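Local coordinates for antifungal protein GAFP-1 (Gastrodia elata, PDB 1XD5) that probably binds mannose as a monomeric, bulb-type monocot lectin and acts against fungi, at residues L4-Q9 / N80-L85; L10-S15 / G51-M56; N27-V32 / G47-C52; D90-I95 / T106-G111. All coordinates share one frame; numbering follows the deposited sequence.

Interaction 1: residues L4-Q9 / N80-L85; sequences LNSGHQ and NGNYYL
Ser6 OG has two polar partners: Tyr83 N donates to Ser6 OG over 3.0 Å in a nearly straight bond (172° at the hydrogen), and Asn58 OD1 forms a weak hydrogen bond with the same hydroxyl. A chi1 of 50° sets OG between the backbone N and the carbonyl carbon, turning it to face the Tyr83 amide. The backbone of Ser6 reinforces this, since Ser6 N donates to Tyr83 O at 2.8 Å. Further along, the regular sheet takes over. Leu4 and Leu85 form an antiparallel hydrogen-bonded pair, with Leu4 N to Leu85 O and Leu85 N to Leu4 O both 2.8 Å. Asn5 and Tyr84 make the adjoining non-hydrogen-bonded pair, their CA atoms 4.3 Å apart. On that face Asn5 OD1 comes within 3.5 Å of Tyr84 CB, and the amide stands 78° from the phenol ring. On the other face Leu4 CB and Leu85 CB lie 4.3 Å apart, and both leucines pack on Met56 and Leu16. The Tyr83 phenol leads elsewhere, its OH bonded to Gln79 O. Past the pairing, a type II turn from Asn5 to His8 carries the chain into the next sheet. The chemistry thus implies that edge strand 3-5 is joined to strand 84-87 by backbone bonds, and that the Ser6 hydroxyl extends this polar pairing beyond the end of the strand.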
loop_
_atom_site.group_PDB
_atom_site.type_symbol
_atom_site.label_atom_id
_atom_site.label_comp_id
_atom_site.label_asym_id
_atom_site.label_seq_id
_atom_site.Cartn_x
_atom_site.Cartn_y
_atom_site.Cartn_z
ATOM N N LEU A 4 -4.582 6.030 2.732
ATOM C CA LEU A 4 -4.026 6.826 1.649
ATOM C C LEU A 4 -5.099 6.925 0.578
ATOM O O LEU A 4 -5.556 5.902 0.069
ATOM C CB LEU A 4 -2.779 6.133 1.076
ATOM C CG LEU A 4 -2.093 6.823 -0.111
ATOM C CD1 LEU A 4 -1.578 8.208 0.289
ATOM C CD2 LEU A 4 -0.964 5.957 -0.671
ATOM N N ASN A 5 -5.508 8.148 0.247
ATOM C CA ASN A 5 -6.568 8.358 -0.742
ATOM C C ASN A 5 -6.003 8.371 -2.154
ATOM O O ASN A 5 -4.845 8.719 -2.349
ATOM C CB ASN A 5 -7.328 9.668 -0.466
ATOM C CG ASN A 5 -8.112 9.641 0.848
ATOM O OD1 ASN A 5 -8.818 8.681 1.157
ATOM N ND2 ASN A 5 -7.993 10.712 1.625
ATOM N N SER A 6 -6.823 8.002 -3.140
ATOM C CA SER A 6 -6.388 8.045 -4.542
ATOM C C SER A 6 -6.024 9.465 -4.954
ATOM O O SER A 6 -6.635 10.433 -4.494
ATOM C CB SER A 6 -7.436 7.459 -5.498
ATOM O OG SER A 6 -8.713 8.019 -5.266
ATOM N N GLY A 7 -5.012 9.571 -5.806
ATOM C CA GLY A 7 -4.466 10.852 -6.215
ATOM C C GLY A 7 -3.388 11.327 -5.266
ATOM O O GLY A 7 -2.827 12.416 -5.445
ATOM N N HIS A 8 -3.108 10.519 -4.242
ATOM C CA HIS A 8 -2.085 10.847 -3.252
ATOM C C HIS A 8 -1.031 9.746 -3.168
ATOM O O HIS A 8 -1.238 8.634 -3.657
ATOM C CB HIS A 8 -2.717 11.096 -1.877
ATOM C CG HIS A 8 -3.615 12.293 -1.846
ATOM N ND1 HIS A 8 -3.184 13.535 -1.430
ATOM C CD2 HIS A 8 -4.914 12.444 -2.200
ATOM C CE1 HIS A 8 -4.181 14.398 -1.523
ATOM N NE2 HIS A 8 -5.242 13.762 -1.989
ATOM N N GLN A 9 0.099 10.076 -2.556
ATOM C CA GLN A 9 1.210 9.145 -2.487
ATOM C C GLN A 9 1.879 9.174 -1.133
ATOM O O GLN A 9 1.771 10.155 -0.389
ATOM C CB GLN A 9 2.222 9.426 -3.600
ATOM C CG GLN A 9 3.133 10.613 -3.344
ATOM C CD GLN A 9 4.087 10.847 -4.485
ATOM O OE1 GLN A 9 3.717 10.675 -5.643
ATOM N NE2 GLN A 9 5.313 11.234 -4.167
ATOM N N ASN A 80 -11.634 5.122 -13.567
ATOM C CA ASN A 80 -11.306 6.178 -12.622
ATOM C C ASN A 80 -12.405 6.339 -11.588
ATOM O O ASN A 80 -13.586 6.157 -11.884
ATOM C CB ASN A 80 -11.088 7.508 -13.337
ATOM C CG ASN A 80 -9.838 7.516 -14.206
ATOM O OD1 ASN A 80 -9.639 8.438 -15.000
ATOM N ND2 ASN A 80 -8.994 6.497 -14.065
ATOM N N GLY A 81 -12.010 6.674 -10.367
ATOM C CA GLY A 81 -12.968 6.927 -9.310
ATOM C C GLY A 81 -12.238 7.353 -8.056
ATOM O O GLY A 81 -11.055 7.683 -8.104
ATOM N N ASN A 82 -12.961 7.347 -6.944
ATOM C CA ASN A 82 -12.388 7.609 -5.637
ATOM C C ASN A 82 -12.115 6.278 -4.969
ATOM O O ASN A 82 -13.036 5.484 -4.740
ATOM C CB ASN A 82 -13.347 8.437 -4.783
ATOM C CG ASN A 82 -13.354 9.899 -5.174
ATOM O OD1 ASN A 82 -12.353 10.612 -5.013
ATOM N ND2 ASN A 82 -14.482 10.359 -5.694
ATOM N N TYR A 83 -10.843 6.020 -4.694
ATOM C CA TYR A 83 -10.444 4.803 -3.999
ATOM C C TYR A 83 -9.596 5.205 -2.809
ATOM O O TYR A 83 -9.056 6.311 -2.773
ATOM C CB TYR A 83 -9.649 3.882 -4.931
ATOM C CG TYR A 83 -10.399 3.480 -6.181
ATOM C CD1 TYR A 83 -10.211 4.172 -7.382
ATOM C CD2 TYR A 83 -11.309 2.426 -6.162
ATOM C CE1 TYR A 83 -10.911 3.819 -8.529
ATOM C CE2 TYR A 83 -12.009 2.057 -7.304
ATOM C CZ TYR A 83 -11.810 2.764 -8.481
ATOM O OH TYR A 83 -12.495 2.396 -9.611
ATOM N N TYR A 84 -9.478 4.320 -1.827
ATOM C CA TYR A 84 -8.520 4.553 -0.753
ATOM C C TYR A 84 -7.914 3.249 -0.316
ATOM O O TYR A 84 -8.560 2.207 -0.381
ATOM C CB TYR A 84 -9.130 5.314 0.439
ATOM C CG TYR A 84 -10.289 4.618 1.102
ATOM C CD1 TYR A 84 -11.571 4.734 0.586
ATOM C CD2 TYR A 84 -10.110 3.860 2.258
ATOM C CE1 TYR A 84 -12.653 4.094 1.183
ATOM C CE2 TYR A 84 -11.194 3.209 2.872
ATOM C CZ TYR A 84 -12.461 3.347 2.320
ATOM O OH TYR A 84 -13.545 2.724 2.873
ATOM N N LEU A 85 -6.656 3.332 0.093
ATOM C CA LEU A 85 -5.929 2.231 0.707
ATOM C C LEU A 85 -6.005 2.404 2.225
ATOM O O LEU A 85 -5.779 3.499 2.734
ATOM C CB LEU A 85 -4.469 2.286 0.265
ATOM C CG LEU A 85 -3.535 1.214 0.821
ATOM C CD1 LEU A 85 -3.846 -0.129 0.180
ATOM C CD2 LEU A 85 -2.088 1.621 0.569
#

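Interaction 2: residues L10-S15 / G51-M56; sequences LDTGGS and GCVLKM
Leu10 and Leu54 form one antiparallel hydrogen-bonded pair: Leu10 N reaches Leu54 O at 2.7 Å and Leu54 N reaches Leu10 O at 3.0 Å. Their side chains run side by side in the same direction, with Leu10 CD1 to Leu54 CD2 at 4.0 Å. Beyond this pair a side chain replaces the backbone. Thr12 OG1 donates to Cys52 O at 2.7 Å, coming from above the carbonyl plane, 48° out of it. The hydroxyl sits beside its own backbone N (chi1 -55°), which leaves the methyl CG2 alongside Gly51 CA at 4.0 Å. Val53 packs beside the pair, its CB 3.3 Å from Leu10 O and its CG1 against Asp11 CA. In the next shell a type II turn from Asp11 to Gly14, closed by Gly14 N to Asp11 O at 2.8 Å, presents Thr12; Gly13 takes its positive-phi corner (82°). Backbone bonds from Gly13 and Gly14 to Ile25 fasten the turn to another sheet, while Leu54 packs on Ile25, Leu62 and Ile64. This chain crossing, from the edge of one four-stranded sheet into the next, is characteristic of the beta-prism II fold of monocot mannose-binding lectins.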
loop_
_atom_site.group_PDB
_atom_site.type_symbol
_atom_site.label_atom_id
_atom_site.label_comp_id
_atom_site.label_asym_id
_atom_site.label_seq_id
_atom_site.Cartn_x
_atom_site.Cartn_y
_atom_site.Cartn_z
ATOM N N LEU A 10 2.548 8.077 -0.796
ATOM C CA LEU A 10 3.443 8.101 0.342
ATOM C C LEU A 10 4.830 8.355 -0.212
ATOM O O LEU A 10 5.249 7.697 -1.164
ATOM C CB LEU A 10 3.402 6.789 1.123
ATOM C CG LEU A 10 2.089 6.402 1.813
ATOM C CD1 LEU A 10 2.188 4.973 2.331
ATOM C CD2 LEU A 10 1.719 7.362 2.943
ATOM N N ASP A 11 5.532 9.318 0.374
ATOM C CA ASP A 11 6.918 9.561 0.008
ATOM C C ASP A 11 7.769 8.453 0.610
ATOM O O ASP A 11 7.277 7.630 1.388
ATOM C CB ASP A 11 7.391 10.933 0.505
ATOM C CG ASP A 11 6.597 12.080 -0.098
ATOM O OD1 ASP A 11 6.262 12.024 -1.312
ATOM O OD2 ASP A 11 6.255 13.088 0.570
ATOM N N THR A 12 9.044 8.425 0.237
ATOM C CA THR A 12 9.960 7.405 0.728
ATOM C C THR A 12 9.983 7.354 2.249
ATOM O O THR A 12 10.158 8.373 2.897
ATOM C CB THR A 12 11.365 7.686 0.207
ATOM O OG1 THR A 12 11.316 7.783 -1.216
ATOM C CG2 THR A 12 12.276 6.486 0.483
ATOM N N GLY A 13 9.808 6.156 2.803
ATOM C CA GLY A 13 9.799 5.960 4.243
ATOM C C GLY A 13 8.451 6.295 4.854
ATOM O O GLY A 13 8.245 6.095 6.050
ATOM N N GLY A 14 7.542 6.810 4.030
ATOM C CA GLY A 14 6.187 7.106 4.445
ATOM C C GLY A 14 5.407 5.839 4.712
ATOM O O GLY A 14 5.748 4.784 4.196
ATOM N N SER A 15 4.359 5.943 5.518
ATOM C CA SER A 15 3.658 4.757 5.967
ATOM C C SER A 15 2.218 4.997 6.363
ATOM O O SER A 15 1.786 6.132 6.626
ATOM C CB SER A 15 4.408 4.121 7.151
ATOM O OG SER A 15 4.422 5.021 8.252
ATOM N N GLY A 51 14.710 5.138 -3.160
ATOM C CA GLY A 51 13.952 6.373 -3.116
ATOM C C GLY A 51 12.561 6.204 -3.694
ATOM O O GLY A 51 12.060 7.101 -4.371
ATOM N N CYS A 52 11.940 5.058 -3.422
ATOM C CA CYS A 52 10.620 4.759 -3.967
ATOM C C CYS A 52 9.499 5.491 -3.270
ATOM O O CYS A 52 9.611 5.866 -2.111
ATOM C CB CYS A 52 10.325 3.263 -3.926
ATOM S SG CYS A 52 11.127 2.411 -5.287
ATOM N N VAL A 53 8.408 5.665 -4.000
ATOM C CA VAL A 53 7.184 6.238 -3.458
ATOM C C VAL A 53 6.036 5.278 -3.765
ATOM O O VAL A 53 6.152 4.421 -4.647
ATOM C CB VAL A 53 6.936 7.663 -4.021
ATOM C CG1 VAL A 53 8.133 8.568 -3.717
ATOM C CG2 VAL A 53 6.675 7.629 -5.522
ATOM N N LEU A 54 4.944 5.402 -3.023
ATOM C CA LEU A 54 3.807 4.533 -3.201
ATOM C C LEU A 54 2.626 5.405 -3.604
ATOM O O LEU A 54 2.248 6.308 -2.864
ATOM C CB LEU A 54 3.496 3.770 -1.903
ATOM C CG LEU A 54 2.314 2.788 -1.967
ATOM C CD1 LEU A 54 2.616 1.639 -2.922
ATOM C CD2 LEU A 54 1.935 2.251 -0.574
ATOM N N LYS A 55 2.071 5.143 -4.783
ATOM C CA LYS A 55 0.991 5.966 -5.317
ATOM C C LYS A 55 -0.311 5.182 -5.359
ATOM O O LYS A 55 -0.381 4.142 -5.997
ATOM C CB LYS A 55 1.336 6.451 -6.734
ATOM C CG LYS A 55 2.534 7.391 -6.816
ATOM C CD LYS A 55 2.549 8.147 -8.155
ATOM C CE LYS A 55 3.804 9.007 -8.303
ATOM N NZ LYS A 55 4.022 9.466 -9.712
ATOM N N MET A 56 -1.337 5.698 -4.690
ATOM C CA MET A 56 -2.683 5.173 -4.813
ATOM C C MET A 56 -3.303 5.968 -5.957
ATOM O O MET A 56 -3.592 7.156 -5.803
ATOM C CB MET A 56 -3.464 5.363 -3.501
ATOM C CG MET A 56 -4.923 4.876 -3.520
ATOM S SD MET A 56 -5.082 3.075 -3.657
ATOM C CE MET A 56 -5.547 2.875 -5.390
#

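Interaction 3: residues N27-V32 / G47-C52; sequences NDCNLV and GKASGC
The disulfide of this bulb-type lectin domain links Cys29 to Cys52 and ties the turn leading into strand 31-35 to the loop that precedes strand 52-56. Cys29 SG and Cys52 SG are 2.0 Å apart, and the chi3 of 91° is the relaxed, near-perpendicular value for a disulfide. Each sulfur lies anti to its own carbonyl carbon, beside the backbone N. Ala49 meets the Cys29 sulfur with two atoms: Ala49 O approaches Cys29 SG to 3.1 Å, and Ala49 CB packs against Cys29 SG at 3.9 Å. Two backbone bonds flank the covalent link. Gly47 N donates to Asp28 O at 2.8 Å, whereas the bond from Gly51 N to Asn27 O is weak at 3.4 Å. Ser50 packs against the same Asn27 carbonyl, with its CA and CB near Asn27 O. Asp28 directs its CB away from the loop, and its carboxylate forms an Asx turn, Asp28 OD1 accepting from Asn30 N at 3.0 Å from above the carboxylate plane; Gln26 NE2 also bonds to OD1. Asp28, Asn30 and Val32 fit the Gln-x-Asp-x-Asn-x-Val-x-Tyr pattern of mannose sites in this family, so the bridge probably lies beside one such site. Around the contact, Thr45 OG1 bonds to Cys29 O, Leu31 and Val32 pack on strand 38-42, and Ala49 and Cys52 rest on strands 62-66 and 69-73, so that the bridge spans two of the prism's sheets.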
loop_
_atom_site.group_PDB
_atom_site.type_symbol
_atom_site.label_atom_id
_atom_site.label_comp_id
_atom_site.label_asym_id
_atom_site.label_seq_id
_atom_site.Cartn_x
_atom_site.Cartn_y
_atom_site.Cartn_z
ATOM N N ASN A 27 13.050 2.834 1.785
ATOM C CA ASN A 27 14.113 3.357 0.943
ATOM C C ASN A 27 14.742 2.293 0.036
ATOM O O ASN A 27 15.306 2.628 -1.006
ATOM C CB ASN A 27 15.186 4.061 1.789
ATOM C CG ASN A 27 16.145 4.911 0.945
ATOM O OD1 ASN A 27 17.362 4.791 1.071
ATOM N ND2 ASN A 27 15.605 5.744 0.082
ATOM N N ASP A 28 14.653 1.024 0.431
ATOM C CA ASP A 28 15.160 -0.053 -0.422
ATOM C C ASP A 28 14.130 -0.490 -1.479
ATOM O O ASP A 28 14.363 -1.456 -2.216
ATOM C CB ASP A 28 15.646 -1.248 0.408
ATOM C CG ASP A 28 14.510 -2.021 1.077
ATOM O OD1 ASP A 28 13.340 -1.580 1.032
ATOM O OD2 ASP A 28 14.711 -3.086 1.701
ATOM N N CYS A 29 13.008 0.236 -1.541
ATOM C CA CYS A 29 11.903 -0.011 -2.485
ATOM C C CYS A 29 11.032 -1.236 -2.189
ATOM O O CYS A 29 10.179 -1.612 -3.003
ATOM C CB CYS A 29 12.386 -0.018 -3.948
ATOM S SG CYS A 29 12.782 1.648 -4.528
ATOM N N ASN A 30 11.235 -1.846 -1.022
ATOM C CA ASN A 30 10.352 -2.907 -0.560
ATOM C C ASN A 30 9.135 -2.280 0.086
ATOM O O ASN A 30 9.263 -1.333 0.866
ATOM C CB ASN A 30 11.071 -3.796 0.462
ATOM C CG ASN A 30 10.625 -5.251 0.412
ATOM O OD1 ASN A 30 11.104 -6.085 1.204
ATOM N ND2 ASN A 30 9.734 -5.574 -0.504
ATOM N N LEU A 31 7.956 -2.794 -0.243
ATOM C CA LEU A 31 6.730 -2.382 0.416
ATOM C C LEU A 31 6.420 -3.465 1.447
ATOM O O LEU A 31 6.241 -4.630 1.093
ATOM C CB LEU A 31 5.596 -2.263 -0.603
ATOM C CG LEU A 31 4.191 -1.951 -0.073
ATOM C CD1 LEU A 31 4.152 -0.602 0.685
ATOM C CD2 LEU A 31 3.189 -1.965 -1.232
ATOM N N VAL A 32 6.397 -3.094 2.723
ATOM C CA VAL A 32 6.358 -4.093 3.788
ATOM C C VAL A 32 5.297 -3.806 4.846
ATOM O O VAL A 32 5.133 -2.669 5.285
ATOM C CB VAL A 32 7.737 -4.237 4.502
ATOM C CG1 VAL A 32 7.712 -5.410 5.496
ATOM C CG2 VAL A 32 8.879 -4.400 3.496
ATOM N N GLY A 47 15.770 -3.578 -3.380
ATOM C CA GLY A 47 16.913 -3.550 -4.268
ATOM C C GLY A 47 16.605 -3.293 -5.733
ATOM O O GLY A 47 17.540 -3.192 -6.524
ATOM N N LYS A 48 15.324 -3.177 -6.100
ATOM C CA LYS A 48 14.950 -2.903 -7.502
ATOM C C LYS A 48 15.343 -1.490 -7.910
ATOM O O LYS A 48 15.608 -1.211 -9.083
ATOM C CB LYS A 48 13.451 -3.102 -7.727
ATOM C CG LYS A 48 12.973 -4.531 -7.573
ATOM C CD LYS A 48 13.520 -5.439 -8.652
ATOM C CE LYS A 48 12.779 -6.772 -8.642
ATOM N NZ LYS A 48 13.282 -7.678 -9.705
ATOM N N ALA A 49 15.365 -0.606 -6.920
ATOM C CA ALA A 49 15.751 0.785 -7.081
ATOM C C ALA A 49 15.798 1.347 -5.664
ATOM O O ALA A 49 15.676 0.590 -4.698
ATOM C CB ALA A 49 14.724 1.527 -7.932
ATOM N N SER A 50 15.958 2.659 -5.536
ATOM C CA SER A 50 15.900 3.307 -4.234
ATOM C C SER A 50 15.060 4.587 -4.318
ATOM O O SER A 50 14.715 5.047 -5.409
ATOM C CB SER A 50 17.307 3.596 -3.701
ATOM O OG SER A 50 17.938 4.587 -4.485
ATOM N N GLY A 51 14.710 5.138 -3.160
ATOM C CA GLY A 51 13.952 6.373 -3.116
ATOM C C GLY A 51 12.561 6.204 -3.694
ATOM O O GLY A 51 12.060 7.101 -4.371
ATOM N N CYS A 52 11.940 5.058 -3.422
ATOM C CA CYS A 52 10.620 4.759 -3.967
ATOM C C CYS A 52 9.499 5.491 -3.270
ATOM O O CYS A 52 9.611 5.866 -2.111
ATOM C CB CYS A 52 10.325 3.263 -3.926
ATOM S SG CYS A 52 11.127 2.411 -5.287
#

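Interaction 4: residues D90-I95 / T106-G111; sequences DRNVVI and THTNVG. With SO4 (sulfate ion), chain F.
Charged and side-chain polar bonds centre on Arg91 and Thr108: Arg91 NE reaches Thr108 O at 2.9 Å, almost in the guanidinium plane, and Thr108 OG1 donates to Arg91 O at 2.7 Å. The arginine chain, bent at chi3 (69°), turns its outer nitrogens to a sulfate, probably from the crystallisation liquor, with NH1 to O4 and NH2 to O2 each 2.8 Å. Arg38 shares this anion, and Asp35 pairs with NH1 in a salt bridge. Thr106 OG1 donates to Thr108 OG1 and accepts from Val93 N. Asn92 OD1 takes Thr108 N at 3.2 Å from above its carbonyl plane, and a water bridges Asn92 ND2 and His107 ND1. Asp90 OD1 accepts from Asn92 N in an Asx turn; Asp90, Asn92 and Val94 fit the family pattern of a probable mannose site. Backbone bonds fasten both ends: Val110 N to Asp90 O and Thr106 N to Val93 O, each 2.9 Å. Packing sets Val110 CG1 over one guanidinium face, 3.5 Å from Arg91 CZ. Asn109 N is buried without a partner. The Arg91 NE bond, the Asp35 salt bridge and the Val110 packing orient the guanidinium; the sulfate marks only an anion that Arg91 and Arg38 can hold.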
loop_
_atom_site.group_PDB
_atom_site.type_symbol
_atom_site.label_atom_id
_atom_site.label_comp_id
_atom_site.label_asym_id
_atom_site.label_seq_id
_atom_site.Cartn_x
_atom_site.Cartn_y
_atom_site.Cartn_z
ATOM N N ASP A 90 -7.899 -5.086 11.846
ATOM C CA ASP A 90 -7.716 -6.543 11.790
ATOM C C ASP A 90 -6.438 -6.930 11.030
ATOM O O ASP A 90 -6.237 -8.106 10.699
ATOM C CB ASP A 90 -8.945 -7.232 11.186
ATOM C CG ASP A 90 -9.079 -6.991 9.681
ATOM O OD1 ASP A 90 -8.399 -6.092 9.146
ATOM O OD2 ASP A 90 -9.852 -7.654 8.956
ATOM N N ARG A 91 -5.589 -5.932 10.760
ATOM C CA ARG A 91 -4.285 -6.116 10.101
ATOM C C ARG A 91 -4.344 -6.349 8.585
ATOM O O ARG A 91 -3.302 -6.539 7.948
ATOM C CB ARG A 91 -3.464 -7.228 10.779
ATOM C CG ARG A 91 -1.956 -7.047 10.635
ATOM C CD ARG A 91 -1.139 -8.210 11.166
ATOM N NE ARG A 91 -1.289 -9.406 10.339
ATOM C CZ ARG A 91 -0.573 -10.519 10.493
ATOM N NH1 ARG A 91 0.365 -10.596 11.434
ATOM N NH2 ARG A 91 -0.797 -11.558 9.704
ATOM N N ASN A 92 -5.548 -6.356 8.008
ATOM C CA ASN A 92 -5.681 -6.445 6.554
ATOM C C ASN A 92 -5.362 -5.080 5.973
ATOM O O ASN A 92 -5.637 -4.059 6.600
ATOM C CB ASN A 92 -7.090 -6.910 6.118
ATOM C CG ASN A 92 -7.069 -7.747 4.823
ATOM O OD1 ASN A 92 -6.016 -7.952 4.227
ATOM N ND2 ASN A 92 -8.239 -8.242 4.401
ATOM N N VAL A 93 -4.741 -5.061 4.799
ATOM C CA VAL A 93 -4.496 -3.815 4.083
ATOM C C VAL A 93 -5.338 -3.946 2.834
ATOM O O VAL A 93 -5.189 -4.911 2.093
ATOM C CB VAL A 93 -3.012 -3.626 3.713
ATOM C CG1 VAL A 93 -2.792 -2.289 2.983
ATOM C CG2 VAL A 93 -2.140 -3.672 4.959
ATOM N N VAL A 94 -6.251 -3.006 2.631
ATOM C CA VAL A 94 -7.294 -3.155 1.613
ATOM C C VAL A 94 -7.459 -1.865 0.813
ATOM O O VAL A 94 -7.346 -0.780 1.361
ATOM C CB VAL A 94 -8.651 -3.535 2.259
ATOM C CG1 VAL A 94 -9.714 -3.904 1.201
ATOM C CG2 VAL A 94 -8.484 -4.680 3.281
ATOM N N ILE A 95 -7.724 -1.991 -0.486
ATOM C CA ILE A 95 -8.188 -0.852 -1.278
ATOM C C ILE A 95 -9.702 -0.969 -1.429
ATOM O O ILE A 95 -10.210 -2.023 -1.837
ATOM C CB ILE A 95 -7.523 -0.800 -2.679
ATOM C CG1 ILE A 95 -5.998 -0.757 -2.561
ATOM C CG2 ILE A 95 -8.045 0.421 -3.475
ATOM C CD1 ILE A 95 -5.250 -0.922 -3.885
ATOM N N THR A 106 -4.112 -7.413 0.996
ATOM C CA THR A 106 -2.901 -8.187 1.260
ATOM C C THR A 106 -3.265 -9.545 1.847
ATOM O O THR A 106 -2.434 -10.456 1.857
ATOM C CB THR A 106 -1.966 -7.449 2.227
ATOM O OG1 THR A 106 -2.722 -7.016 3.364
ATOM C CG2 THR A 106 -1.436 -6.156 1.611
ATOM N N HIS A 107 -4.507 -9.664 2.332
ATOM C CA HIS A 107 -4.995 -10.863 3.013
ATOM C C HIS A 107 -4.138 -11.178 4.228
ATOM O O HIS A 107 -3.763 -12.332 4.471
ATOM C CB HIS A 107 -5.079 -12.056 2.050
ATOM C CG HIS A 107 -5.845 -11.752 0.801
ATOM N ND1 HIS A 107 -7.192 -11.463 0.812
ATOM C CD2 HIS A 107 -5.445 -11.644 -0.486
ATOM C CE1 HIS A 107 -7.596 -11.213 -0.421
ATOM N NE2 HIS A 107 -6.555 -11.314 -1.227
ATOM N N THR A 108 -3.834 -10.131 4.989
ATOM C CA THR A 108 -3.066 -10.286 6.207
ATOM C C THR A 108 -3.966 -10.175 7.418
ATOM O O THR A 108 -3.480 -9.992 8.520
ATOM C CB THR A 108 -1.932 -9.244 6.285
ATOM O OG1 THR A 108 -2.400 -7.963 5.827
ATOM C CG2 THR A 108 -0.806 -9.625 5.339
ATOM N N ASN A 109 -5.280 -10.285 7.203
ATOM C CA ASN A 109 -6.251 -10.244 8.293
ATOM C C ASN A 109 -5.958 -11.329 9.322
ATOM O O ASN A 109 -5.605 -12.450 8.966
ATOM C CB ASN A 109 -7.669 -10.439 7.767
ATOM C CG ASN A 109 -7.790 -11.654 6.872
ATOM O OD1 ASN A 109 -7.116 -11.745 5.844
ATOM N ND2 ASN A 109 -8.627 -12.607 7.269
ATOM N N VAL A 110 -6.073 -10.966 10.591
ATOM C CA VAL A 110 -5.967 -11.917 11.686
ATOM C C VAL A 110 -7.281 -11.889 12.448
ATOM O O VAL A 110 -7.920 -10.836 12.556
ATOM C CB VAL A 110 -4.776 -11.604 12.635
ATOM C CG1 VAL A 110 -3.460 -11.817 11.913
ATOM C CG2 VAL A 110 -4.862 -10.185 13.208
ATOM N N GLY A 111 -7.702 -13.051 12.938
ATOM C CA GLY A 111 -8.870 -13.134 13.794
ATOM C C GLY A 111 -10.210 -13.235 13.090
ATOM O O GLY A 111 -11.244 -13.265 13.753
HETATM S S SO4 F . 1.472 -14.225 10.882
HETATM O O1 SO4 F . 0.747 -15.420 11.258
HETATM O O2 SO4 F . 0.985 -13.765 9.588
HETATM O O3 SO4 F . 2.890 -14.527 10.754
HETATM O O4 SO4 F . 1.268 -13.206 11.909
HETATM O O HOH W 1 -2.687 -13.356 8.087
HETATM O O HOH W 2 -9.059 -10.345 2.537
#

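Three four-stranded sheets make up the prism, and the four contacts trace how the chain passes among them. Segments 4-9 and 10-15 are consecutive, and interaction 2 is nested inside the loop that interaction 1 closes; their centres lie about 14 Å apart, and Gly7 N meets Met56 O at 2.8 Å, a probable hydrogen bond. Interactions 2 and 3 share Gly51 and Cys52, with centres about 9 Å apart. Interaction 4 belongs to the same sheet as interaction 1, with Leu85 CD1 packing 3.5 Å from Ile95 CG1. Interactions 3 and 4, about 22 Å apart between centres, lie on opposite sides of the chain's centre; each holds an Asx turn within a probable mannose-site motif.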